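Local coordinates for protein proteophosphoglycan (Silicibacter pomeroyi DSS-3, PDB 2RE3) that is of unknown function but belongs to the DUF1285 family, whose fold has repeated structural motifs, and may take part in signal transduction, at residues A[175-179]-A[180-184]; A[114-117]-A[118-122]. One frame throughout, in Å; residues are numbered along the deposited sequence.

Interactions 1 and 2 are the turn ends of two beta hairpins in the C-terminal DUF1285 region. Their centres lie about 19 Å apart. Their nearest atoms are about 6 Å apart, so the two do not touch directly. They are joined through the hairpin of strands 111-116 and 121-123. Ser178 of interaction 1 bonds through its hydroxyl to the backbone of Leu112, on the strand that leads into interaction 2, and to Ala124, just past the returning strand. Interaction 1 belongs to a three-stranded antiparallel sheet. Interaction 2 lies at one edge of a six-stranded mixed sheet. The function is unknown, and both contacts are plain structural packing.

Interaction 1: A[175-179]-A[180-184]; sequences GLWSS and GSFFP
Trp177 and Phe182 face each other across a beta hairpin with a two-residue type I' turn, from Ser178 to Ser181. They form a non-hydrogen-bonded pair, and both side chains lie on one face of the sheet. The side chains cross at about a right angle. The Phe182 ring turns an edge to the face of the indole; the centroids of the Phe182 ring and the five-membered ring of Trp177 are 4.7 Å apart, with planes at 53°. CD1 of Phe182 does most of the touching, 3.4 Å from Trp177 NE1. Phe182 CB sits almost exactly over the six-membered ring of Trp177, 3.8 Å from its centroid, in a CH-pi contact. With chi1 at -178°, Phe182 CG stands opposite its own N. This carries the ring along the neighbouring strand to Gly175, where CZ is 3.7 Å from Gly175 N. A side chain at Gly175 would run into Phe183 O and crowd the Phe182 ring. The indole N-H is used outside the hairpin, by Glu170 OE2 on strand 168-170.

Leu176, Ser178, Ser181 and Phe183 point to the other face. There the Phe183 ring is edge-on to the opposite backbone, with CD2 3.4 Å from Leu176 O. The hydroxyl of Ser178 reaches Ala124 O and Leu112 N, joining this face to the neighbouring hairpin. Reciprocal backbone bonds pair Leu176 with Phe183 and Ser178 with Ser181. In the turn, Gly180 has backbone angles at which a CB would press on the preceding carbonyl O. A water bridges the turn to the returning strand: it donates to Ser179 O at 2.6 Å and is also hydrogen-bonded to Ser181 OG, again at 2.6 Å.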
loop_
_atom_site.group_PDB
_atom_site.type_symbol
_atom_site.label_atom_id
_atom_site.label_comp_id
_atom_site.label_asym_id
_atom_site.label_seq_id
_atom_site.Cartn_x
_atom_site.Cartn_y
_atom_site.Cartn_z
ATOM N N GLY A 175 -13.867 8.383 12.643
ATOM C CA GLY A 175 -12.786 8.399 11.652
ATOM C C GLY A 175 -11.552 9.156 12.089
ATOM O O GLY A 175 -11.342 9.409 13.297
ATOM N N LEU A 176 -10.741 9.544 11.106
ATOM C CA LEU A 176 -9.415 10.138 11.367
ATOM C C LEU A 176 -9.250 11.477 10.668
ATOM O O LEU A 176 -9.567 11.600 9.496
ATOM C CB LEU A 176 -8.303 9.159 10.951
ATOM C CG LEU A 176 -8.233 7.893 11.830
ATOM C CD1 LEU A 176 -7.343 6.882 11.209
ATOM C CD2 LEU A 176 -7.755 8.235 13.204
ATOM N N TRP A 177 -8.837 12.491 11.430
ATOM C CA TRP A 177 -8.401 13.752 10.875
ATOM C C TRP A 177 -6.944 13.624 10.522
ATOM O O TRP A 177 -6.159 13.202 11.355
ATOM C CB TRP A 177 -8.547 14.870 11.893
ATOM C CG TRP A 177 -9.946 15.376 12.028
ATOM C CD1 TRP A 177 -10.860 15.005 12.965
ATOM C CD2 TRP A 177 -10.590 16.329 11.191
ATOM N NE1 TRP A 177 -12.036 15.668 12.768
ATOM C CE2 TRP A 177 -11.906 16.488 11.678
ATOM C CE3 TRP A 177 -10.184 17.071 10.075
ATOM C CZ2 TRP A 177 -12.824 17.382 11.105
ATOM C CZ3 TRP A 177 -11.098 17.969 9.498
ATOM C CH2 TRP A 177 -12.404 18.112 10.019
ATOM N N SER A 178 -6.578 13.952 9.286
ATOM C CA SER A 178 -5.165 14.145 8.941
ATOM C C SER A 178 -5.021 15.279 7.959
ATOM O O SER A 178 -5.802 15.378 7.027
ATOM C CB SER A 178 -4.560 12.877 8.354
ATOM O OG SER A 178 -3.165 13.040 8.152
ATOM N N SER A 179 -4.027 16.134 8.162
ATOM C CA SER A 179 -3.712 17.222 7.204
ATOM C C SER A 179 -4.912 18.094 6.884
ATOM O O SER A 179 -5.052 18.525 5.751
ATOM C CB SER A 179 -3.161 16.689 5.863
ATOM O OG SER A 179 -2.007 15.900 6.036
ATOM N N GLY A 180 -5.799 18.321 7.850
ATOM C CA GLY A 180 -6.991 19.143 7.608
ATOM C C GLY A 180 -8.185 18.489 6.936
ATOM O O GLY A 180 -9.169 19.172 6.666
ATOM N N SER A 181 -8.120 17.183 6.662
ATOM C CA SER A 181 -9.216 16.459 6.020
ATOM C C SER A 181 -9.694 15.325 6.923
ATOM O O SER A 181 -8.935 14.801 7.736
ATOM C CB SER A 181 -8.755 15.887 4.675
ATOM O OG SER A 181 -8.572 16.895 3.704
ATOM N N PHE A 182 -10.957 14.959 6.796
ATOM C CA PHE A 182 -11.547 13.963 7.668
ATOM C C PHE A 182 -11.924 12.691 6.921
ATOM O O PHE A 182 -12.683 12.727 5.955
ATOM C CB PHE A 182 -12.795 14.516 8.349
ATOM C CG PHE A 182 -13.420 13.546 9.294
ATOM C CD1 PHE A 182 -12.821 13.278 10.514
ATOM C CD2 PHE A 182 -14.556 12.842 8.931
ATOM C CE1 PHE A 182 -13.347 12.361 11.348
ATOM C CE2 PHE A 182 -15.117 11.923 9.798
ATOM C CZ PHE A 182 -14.516 11.680 11.001
ATOM N N PHE A 183 -11.437 11.558 7.408
ATOM C CA PHE A 183 -11.647 10.285 6.747
ATOM C C PHE A 183 -12.511 9.347 7.573
ATOM O O PHE A 183 -12.077 8.799 8.592
ATOM C CB PHE A 183 -10.306 9.686 6.426
ATOM C CG PHE A 183 -9.459 10.596 5.613
ATOM C CD1 PHE A 183 -9.638 10.675 4.243
ATOM C CD2 PHE A 183 -8.538 11.445 6.225
ATOM C CE1 PHE A 183 -8.892 11.576 3.491
ATOM C CE2 PHE A 183 -7.768 12.334 5.461
ATOM C CZ PHE A 183 -7.928 12.387 4.109
ATOM N N PRO A 184 -13.754 9.171 7.135
ATOM C CA PRO A 184 -14.623 8.271 7.836
ATOM C C PRO A 184 -14.156 6.852 7.707
ATOM O O PRO A 184 -13.663 6.437 6.645
ATOM C CB PRO A 184 -15.972 8.447 7.135
ATOM C CG PRO A 184 -15.883 9.737 6.384
ATOM C CD PRO A 184 -14.428 9.824 6.003
HETATM O O HOH W 1 -5.953 17.177 3.669
#

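Interaction 2: A[114-117]-A[118-122]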
loop_
_atom_site.group_PDB
_atom_site.type_symbol
_atom_site.label_atom_id
_atom_site.label_comp_id
_atom_site.label_asym_id
_atom_site.label_seq_id
_atom_site.Cartn_x
_atom_site.Cartn_y
_atom_site.Cartn_z
ATOM N N PHE A 114 2.432 7.722 7.689
ATOM C CA PHE A 114 2.546 6.274 7.671
ATOM C C PHE A 114 3.858 5.856 7.020
ATOM O O PHE A 114 4.342 6.526 6.108
ATOM C CB PHE A 114 1.420 5.689 6.860
ATOM C CG PHE A 114 0.083 5.794 7.509
ATOM C CD1 PHE A 114 -0.688 6.913 7.346
ATOM C CD2 PHE A 114 -0.414 4.748 8.263
ATOM C CE1 PHE A 114 -1.916 6.997 7.929
ATOM C CE2 PHE A 114 -1.655 4.830 8.836
ATOM C CZ PHE A 114 -2.402 5.961 8.674
ATOM N N THR A 115 4.412 4.756 7.504
ATOM C CA THR A 115 5.536 4.088 6.897
ATOM C C THR A 115 5.076 2.683 6.517
ATOM O O THR A 115 4.377 2.026 7.327
ATOM C CB THR A 115 6.711 4.019 7.881
ATOM O OG1 THR A 115 7.101 5.362 8.200
ATOM C CG2 THR A 115 7.911 3.250 7.294
ATOM N N THR A 116 5.430 2.270 5.285
ATOM C CA THR A 116 5.100 0.955 4.721
ATOM C C THR A 116 6.214 -0.051 4.976
ATOM O O THR A 116 7.320 0.311 5.409
ATOM C CB THR A 116 4.887 1.034 3.179
ATOM O OG1 THR A 116 6.137 1.349 2.544
ATOM C CG2 THR A 116 3.801 2.107 2.805
ATOM N N HIS A 117 5.948 -1.321 4.682
ATOM C CA HIS A 117 6.929 -2.388 4.971
ATOM C C HIS A 117 8.155 -2.350 4.055
ATOM O O HIS A 117 9.097 -3.083 4.255
ATOM C CB HIS A 117 6.252 -3.774 4.975
ATOM C CG HIS A 117 5.934 -4.327 3.612
ATOM N ND1 HIS A 117 5.072 -3.706 2.722
ATOM C CD2 HIS A 117 6.342 -5.476 3.006
ATOM C CE1 HIS A 117 4.964 -4.455 1.636
ATOM N NE2 HIS A 117 5.741 -5.521 1.773
ATOM N N VAL A 118 8.142 -1.505 3.040
ATOM C CA VAL A 118 9.290 -1.376 2.163
ATOM C C VAL A 118 9.952 -0.006 2.381
ATOM O O VAL A 118 10.798 0.424 1.608
ATOM C CB VAL A 118 8.879 -1.586 0.715
ATOM C CG1 VAL A 118 8.285 -3.004 0.548
ATOM C CG2 VAL A 118 7.857 -0.501 0.261
ATOM N N GLY A 119 9.573 0.672 3.450
ATOM C CA GLY A 119 10.271 1.868 3.840
ATOM C C GLY A 119 9.705 3.176 3.322
ATOM O O GLY A 119 10.240 4.230 3.662
ATOM N N ASP A 120 8.639 3.151 2.520
ATOM C CA ASP A 120 8.103 4.398 2.006
ATOM C C ASP A 120 7.232 5.105 3.051
ATOM O O ASP A 120 6.632 4.489 3.939
ATOM C CB ASP A 120 7.286 4.196 0.742
ATOM C CG ASP A 120 8.109 3.694 -0.436
ATOM O OD1 ASP A 120 9.297 4.117 -0.612
ATOM O OD2 ASP A 120 7.518 2.889 -1.194
ATOM N N SER A 121 7.154 6.412 2.902
ATOM C CA SER A 121 6.466 7.276 3.821
ATOM C C SER A 121 5.252 7.866 3.090
ATOM O O SER A 121 5.393 8.313 1.955
ATOM C CB SER A 121 7.441 8.382 4.206
ATOM O OG SER A 121 6.831 9.315 5.054
ATOM N N ALA A 122 4.076 7.901 3.718
ATOM C CA ALA A 122 2.916 8.589 3.115
ATOM C C ALA A 122 2.217 9.444 4.125
ATOM O O ALA A 122 1.743 8.914 5.114
ATOM C CB ALA A 122 1.938 7.596 2.578
#
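The imidazole of His117 carries Val118 CG1 over one face. The methyl lies above the middle of the ring, 3.8 Å from the centroid and 8° off the normal, a CH-pi contact. The Phe114 ring meets the returning strand at its edge, where Ala122 O lies near the ring plane, 3.9 Å from CD1. Both rings stand on the first arm of a beta hairpin whose type I turn runs from Thr116 to Gly119, with a G1 bulge. Gly119 N bonds to Thr116 O, and Thr116 N to Asp120 O. At the backbone angles of Gly119 a CB would press on the carbonyl O of Val118.

The Thr116 side chain bonds across the turn. With chi1 at 67°, OG1 is tucked between its own N and carbonyl carbon and faces the loop. There it accepts a bent bond from Asp120 N at 3.1 Å, with an angle of 135° at the hydrogen. Val118 CG2 packs against the same oxygen at 3.4 Å. Val118 thus uses one methyl on His117 and the other on Thr116. Away from the turn, reciprocal backbone bonds pair Phe114 with Ala122. The His117 ring also gives a weak hydrogen bond from NE2 to Gly49 O. With an alanine in place of His117, Val118 CG1 would probably lose its aromatic cover and Gly49 O this weak donor.

The hairpin supplies the edge strand 121-123 and its neighbour 111-116 in the six-stranded mixed sheet. Strand 111-116 is flanked on its other side by strand 96-104, where His117 touches Val99. Phe114 and Thr116 pack on strands 144-148 and 151-155, and Asp120 OD2 makes a salt bridge to Arg148. Val118 reaches beyond the sheet to helix 61-68, against Val64, Arg65 and Ser68.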